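Local coordinates for D-alanyl-D-alanine carboxypeptidase (Vibrio cholerae, PDB 5TR7), which probably removes the C-terminal D-alanine from peptidoglycan precursor peptides, as a penicillin-binding serine carboxypeptidase of the S11 family, at residues Lys38-Lys50 against Leu156-Tyr168. Sequence-based numbering, arbitrary orientation.
Sequences KMMTSYVIGQEVK and LGQALIRDVPEEY
The Tyr43 ring turns its edge to Ala159 O and Asp163 OD2, both in its plane, and to Leu160 CD2; Leu156 CD1 and Val164 CG2 approach obliquely, and Trp124 packs edge-to-face with it. With CG anti to the backbone N (chi1 -178°), the ring reaches across as a knob among Leu156, Ala159, Leu160 and Asp163; the small Ala159 leaves room for it, its CB 3.6 Å from Tyr43 CE2. Tyr43 OH donates to Asp163 OD2 (2.6 Å) on its anti side, 25° out of the carboxylate plane, and accepts an in-plane N-H from Gln47 NE2. Arg162 NH1 grips the same OD2 from the syn side, also tilted, probably favouring the charged carboxylate. Lys50, long and flexible, spans to the last turn of the helix, NZ donating to Asp163 O (2.9 Å). Gly46 lets the backbones close in, its CA 3.3 Å from Glu167 CG. Toward the end carrying Lys38, the predicted proton acceptor, Leu156 divides its branches between Met39 CB (CD2, 3.6 Å) and the methyl CE of flexible Met40 (CD1, 3.6 Å). Around the pair, helix 114-127 touches Met40 and Gln47, helix 87-95 lies against Ile45 and Glu167, and strand 196-205 meets Met39 and Leu160.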
loop_
_atom_site.group_PDB
_atom_site.type_symbol
_atom_site.label_atom_id
_atom_site.label_comp_id
_atom_site.label_asym_id
_atom_site.label_seq_id
_atom_site.Cartn_x
_atom_site.Cartn_y
_atom_site.Cartn_z
ATOM N N LYS A 38 -4.136 -1.975 1.361
ATOM C CA LYS A 38 -3.784 -2.758 0.168
ATOM C C LYS A 38 -2.357 -3.197 0.179
ATOM O O LYS A 38 -2.003 -4.212 -0.454
ATOM C CB LYS A 38 -4.151 -2.062 -1.100
ATOM C CG LYS A 38 -5.666 -1.799 -1.211
ATOM C CD LYS A 38 -6.084 -1.168 -2.540
ATOM C CE LYS A 38 -7.600 -1.009 -2.655
ATOM N NZ LYS A 38 -8.118 0.097 -1.835
ATOM N N MET A 39 -1.509 -2.478 0.909
ATOM C CA MET A 39 -0.126 -2.943 1.046
ATOM C C MET A 39 -0.097 -4.286 1.776
ATOM O O MET A 39 0.723 -5.186 1.439
ATOM C CB MET A 39 0.722 -1.949 1.835
ATOM C CG MET A 39 1.028 -0.645 1.057
ATOM S SD MET A 39 2.237 0.327 1.892
ATOM C CE MET A 39 1.624 0.696 3.486
ATOM N N MET A 40 -0.990 -4.453 2.755
ATOM C CA MET A 40 -0.963 -5.717 3.521
ATOM C C MET A 40 -1.507 -6.822 2.621
ATOM O O MET A 40 -1.024 -7.938 2.613
ATOM C CB MET A 40 -1.718 -5.634 4.854
ATOM C CG MET A 40 -1.719 -7.014 5.576
ATOM S SD MET A 40 -0.055 -7.682 5.976
ATOM C CE MET A 40 0.127 -6.450 7.293
ATOM N N THR A 41 -2.510 -6.489 1.830
ATOM C CA THR A 41 -3.109 -7.466 0.916
ATOM C C THR A 41 -2.076 -7.951 -0.090
ATOM O O THR A 41 -1.921 -9.168 -0.324
ATOM C CB THR A 41 -4.326 -6.845 0.229
ATOM O OG1 THR A 41 -5.347 -6.625 1.222
ATOM C CG2 THR A 41 -4.880 -7.740 -0.860
ATOM N N SER A 42 -1.332 -7.013 -0.653
ATOM C CA SER A 42 -0.312 -7.378 -1.643
ATOM C C SER A 42 0.829 -8.130 -0.939
ATOM O O SER A 42 1.506 -8.928 -1.582
ATOM C CB SER A 42 0.236 -6.191 -2.388
ATOM O OG SER A 42 1.216 -5.556 -1.598
ATOM N N TYR A 43 1.062 -7.856 0.347
ATOM C CA TYR A 43 2.128 -8.537 1.064
ATOM C C TYR A 43 1.762 -10.014 1.157
ATOM O O TYR A 43 2.583 -10.891 0.835
ATOM C CB TYR A 43 2.410 -7.916 2.458
ATOM C CG TYR A 43 3.570 -8.601 3.189
ATOM C CD1 TYR A 43 3.348 -9.729 3.940
ATOM C CD2 TYR A 43 4.891 -8.129 3.101
ATOM C CE1 TYR A 43 4.398 -10.417 4.527
ATOM C CE2 TYR A 43 5.943 -8.796 3.734
ATOM C CZ TYR A 43 5.703 -9.944 4.436
ATOM O OH TYR A 43 6.726 -10.608 5.036
ATOM N N VAL A 44 0.540 -10.308 1.604
ATOM C CA VAL A 44 0.092 -11.702 1.708
ATOM C C VAL A 44 0.121 -12.390 0.337
ATOM O O VAL A 44 0.632 -13.505 0.185
ATOM C CB VAL A 44 -1.333 -11.808 2.317
ATOM C CG1 VAL A 44 -1.777 -13.268 2.409
ATOM C CG2 VAL A 44 -1.363 -11.190 3.713
ATOM N N ILE A 45 -0.383 -11.694 -0.684
ATOM C CA ILE A 45 -0.338 -12.246 -2.057
ATOM C C ILE A 45 1.127 -12.566 -2.465
ATOM O O ILE A 45 1.422 -13.594 -3.023
ATOM C CB ILE A 45 -0.977 -11.275 -3.042
ATOM C CG1 ILE A 45 -2.482 -11.190 -2.777
ATOM C CG2 ILE A 45 -0.695 -11.659 -4.490
ATOM C CD1 ILE A 45 -3.112 -9.980 -3.512
ATOM N N GLY A 46 2.049 -11.698 -2.121
ATOM C CA GLY A 46 3.477 -11.872 -2.466
ATOM C C GLY A 46 4.034 -13.119 -1.790
ATOM O O GLY A 46 4.744 -13.929 -2.414
ATOM N N GLN A 47 3.666 -13.316 -0.535
ATOM C CA GLN A 47 4.128 -14.516 0.128
ATOM C C GLN A 47 3.568 -15.763 -0.507
ATOM O O GLN A 47 4.311 -16.745 -0.698
ATOM C CB GLN A 47 3.823 -14.458 1.602
ATOM C CG GLN A 47 4.704 -13.451 2.378
ATOM C CD GLN A 47 6.105 -13.942 2.588
ATOM O OE1 GLN A 47 6.455 -14.980 2.087
ATOM N NE2 GLN A 47 6.898 -13.231 3.369
ATOM N N GLU A 48 2.282 -15.733 -0.897
ATOM C CA GLU A 48 1.663 -16.892 -1.506
ATOM C C GLU A 48 2.295 -17.220 -2.834
ATOM O O GLU A 48 2.457 -18.395 -3.160
ATOM C CB GLU A 48 0.137 -16.743 -1.658
ATOM C CG GLU A 48 -0.635 -16.600 -0.360
ATOM C CD GLU A 48 -0.535 -17.831 0.527
ATOM O OE1 GLU A 48 -0.644 -18.964 0.042
ATOM O OE2 GLU A 48 -0.355 -17.674 1.732
ATOM N N VAL A 49 2.620 -16.199 -3.622
ATOM C CA VAL A 49 3.304 -16.397 -4.927
ATOM C C VAL A 49 4.702 -16.963 -4.694
ATOM O O VAL A 49 5.064 -17.915 -5.326
ATOM C CB VAL A 49 3.451 -15.063 -5.684
ATOM C CG1 VAL A 49 4.354 -15.216 -6.918
ATOM C CG2 VAL A 49 2.059 -14.488 -6.032
ATOM N N LYS A 50 5.488 -16.425 -3.750
ATOM C CA LYS A 50 6.829 -16.959 -3.520
ATOM C C LYS A 50 6.828 -18.387 -3.111
ATOM O O LYS A 50 7.695 -19.124 -3.520
ATOM C CB LYS A 50 7.559 -16.307 -2.374
ATOM C CG LYS A 50 8.078 -14.933 -2.608
ATOM C CD LYS A 50 9.213 -14.699 -1.565
ATOM C CE LYS A 50 8.734 -14.938 -0.133
ATOM N NZ LYS A 50 9.657 -14.293 0.794
ATOM N N LEU A 156 5.481 -2.031 7.326
ATOM C CA LEU A 156 4.867 -2.783 6.255
ATOM C C LEU A 156 5.504 -2.478 4.910
ATOM O O LEU A 156 5.732 -3.376 4.100
ATOM C CB LEU A 156 3.356 -2.570 6.222
ATOM C CG LEU A 156 2.542 -3.302 5.175
ATOM C CD1 LEU A 156 2.692 -4.780 5.333
ATOM C CD2 LEU A 156 1.096 -2.949 5.242
ATOM N N GLY A 157 5.721 -1.206 4.667
ATOM C CA GLY A 157 6.372 -0.784 3.408
ATOM C C GLY A 157 7.763 -1.423 3.332
ATOM O O GLY A 157 8.168 -1.933 2.292
ATOM N N GLN A 158 8.512 -1.348 4.442
ATOM C CA GLN A 158 9.846 -1.917 4.524
ATOM C C GLN A 158 9.801 -3.430 4.242
ATOM O O GLN A 158 10.641 -3.959 3.500
ATOM C CB GLN A 158 10.440 -1.676 5.934
ATOM C CG GLN A 158 11.806 -2.314 6.188
ATOM C CD GLN A 158 12.251 -2.276 7.639
ATOM O OE1 GLN A 158 11.502 -2.540 8.553
ATOM N NE2 GLN A 158 13.465 -1.845 7.842
ATOM N N ALA A 159 8.837 -4.115 4.848
ATOM C CA ALA A 159 8.688 -5.573 4.653
ATOM C C ALA A 159 8.368 -5.948 3.226
ATOM O O ALA A 159 8.764 -7.031 2.770
ATOM C CB ALA A 159 7.591 -6.118 5.563
ATOM N N LEU A 160 7.606 -5.092 2.548
ATOM C CA LEU A 160 7.297 -5.348 1.151
ATOM C C LEU A 160 8.571 -5.380 0.317
ATOM O O LEU A 160 8.782 -6.260 -0.513
ATOM C CB LEU A 160 6.368 -4.287 0.547
ATOM C CG LEU A 160 4.873 -4.368 0.738
ATOM C CD1 LEU A 160 4.214 -3.021 0.369
ATOM C CD2 LEU A 160 4.274 -5.561 0.003
ATOM N N ILE A 161 9.395 -4.366 0.492
ATOM C CA ILE A 161 10.674 -4.286 -0.240
ATOM C C ILE A 161 11.593 -5.387 0.190
ATOM O O ILE A 161 12.258 -6.018 -0.590
ATOM C CB ILE A 161 11.318 -2.976 0.126
ATOM C CG1 ILE A 161 10.437 -1.817 -0.344
ATOM C CG2 ILE A 161 12.750 -2.915 -0.378
ATOM C CD1 ILE A 161 10.863 -0.463 0.223
ATOM N N ARG A 162 11.601 -5.676 1.473
ATOM C CA ARG A 162 12.528 -6.693 1.985
ATOM C C ARG A 162 12.197 -8.115 1.720
ATOM O O ARG A 162 13.112 -8.919 1.472
ATOM C CB ARG A 162 12.594 -6.554 3.530
ATOM C CG ARG A 162 13.596 -7.422 4.241
ATOM C CD ARG A 162 12.888 -8.037 5.445
ATOM N NE ARG A 162 12.521 -7.113 6.463
ATOM C CZ ARG A 162 11.502 -7.230 7.322
ATOM N NH1 ARG A 162 10.528 -8.130 7.287
ATOM N NH2 ARG A 162 11.373 -6.299 8.209
ATOM N N ASP A 163 10.931 -8.468 1.882
ATOM C CA ASP A 163 10.530 -9.927 1.867
ATOM C C ASP A 163 9.875 -10.356 0.586
ATOM O O ASP A 163 9.991 -11.510 0.230
ATOM C CB ASP A 163 9.523 -10.213 2.997
ATOM C CG ASP A 163 10.007 -9.814 4.374
ATOM O OD1 ASP A 163 11.203 -9.871 4.594
ATOM O OD2 ASP A 163 9.166 -9.623 5.310
ATOM N N VAL A 164 9.178 -9.436 -0.105
ATOM C CA VAL A 164 8.495 -9.769 -1.396
ATOM C C VAL A 164 8.917 -8.823 -2.570
ATOM O O VAL A 164 8.087 -8.079 -3.135
ATOM C CB VAL A 164 6.997 -9.854 -1.203
ATOM C CG1 VAL A 164 6.658 -11.086 -0.285
ATOM C CG2 VAL A 164 6.439 -8.579 -0.623
ATOM N N PRO A 165 10.200 -8.862 -2.927
ATOM C CA PRO A 165 10.727 -7.907 -3.990
ATOM C C PRO A 165 9.971 -7.942 -5.334
ATOM O O PRO A 165 9.719 -6.918 -5.912
ATOM C CB PRO A 165 12.221 -8.248 -4.108
ATOM C CG PRO A 165 12.404 -9.625 -3.355
ATOM C CD PRO A 165 11.213 -9.812 -2.399
ATOM N N GLU A 166 9.537 -9.117 -5.755
ATOM C CA GLU A 166 8.767 -9.298 -7.003
ATOM C C GLU A 166 7.446 -8.640 -6.902
ATOM O O GLU A 166 6.918 -8.179 -7.896
ATOM C CB GLU A 166 8.651 -10.745 -7.429
ATOM C CG GLU A 166 10.023 -11.407 -7.817
ATOM C CD GLU A 166 10.815 -10.746 -8.936
ATOM O OE1 GLU A 166 10.189 -10.321 -9.910
ATOM O OE2 GLU A 166 12.041 -10.445 -8.789
ATOM N N GLU A 167 6.918 -8.579 -5.699
ATOM C CA GLU A 167 5.678 -7.864 -5.527
ATOM C C GLU A 167 6.004 -6.394 -5.506
ATOM O O GLU A 167 5.308 -5.622 -6.142
ATOM C CB GLU A 167 4.991 -8.152 -4.196
ATOM C CG GLU A 167 3.815 -9.040 -4.071
ATOM C CD GLU A 167 2.621 -8.837 -5.038
ATOM O OE1 GLU A 167 1.434 -8.260 -4.780
ATOM O OE2 GLU A 167 2.921 -9.589 -5.979
ATOM N N TYR A 168 7.078 -6.000 -4.789
ATOM C CA TYR A 168 7.431 -4.569 -4.637
ATOM C C TYR A 168 7.736 -3.892 -5.957
ATOM O O TYR A 168 7.445 -2.715 -6.111
ATOM C CB TYR A 168 8.630 -4.370 -3.690
ATOM C CG TYR A 168 8.924 -2.916 -3.494
ATOM C CD1 TYR A 168 8.049 -2.132 -2.789
ATOM C CD2 TYR A 168 10.049 -2.299 -4.092
ATOM C CE1 TYR A 168 8.257 -0.790 -2.664
ATOM C CE2 TYR A 168 10.222 -0.928 -4.011
ATOM C CZ TYR A 168 9.313 -0.195 -3.265
ATOM O OH TYR A 168 9.438 1.134 -3.059
#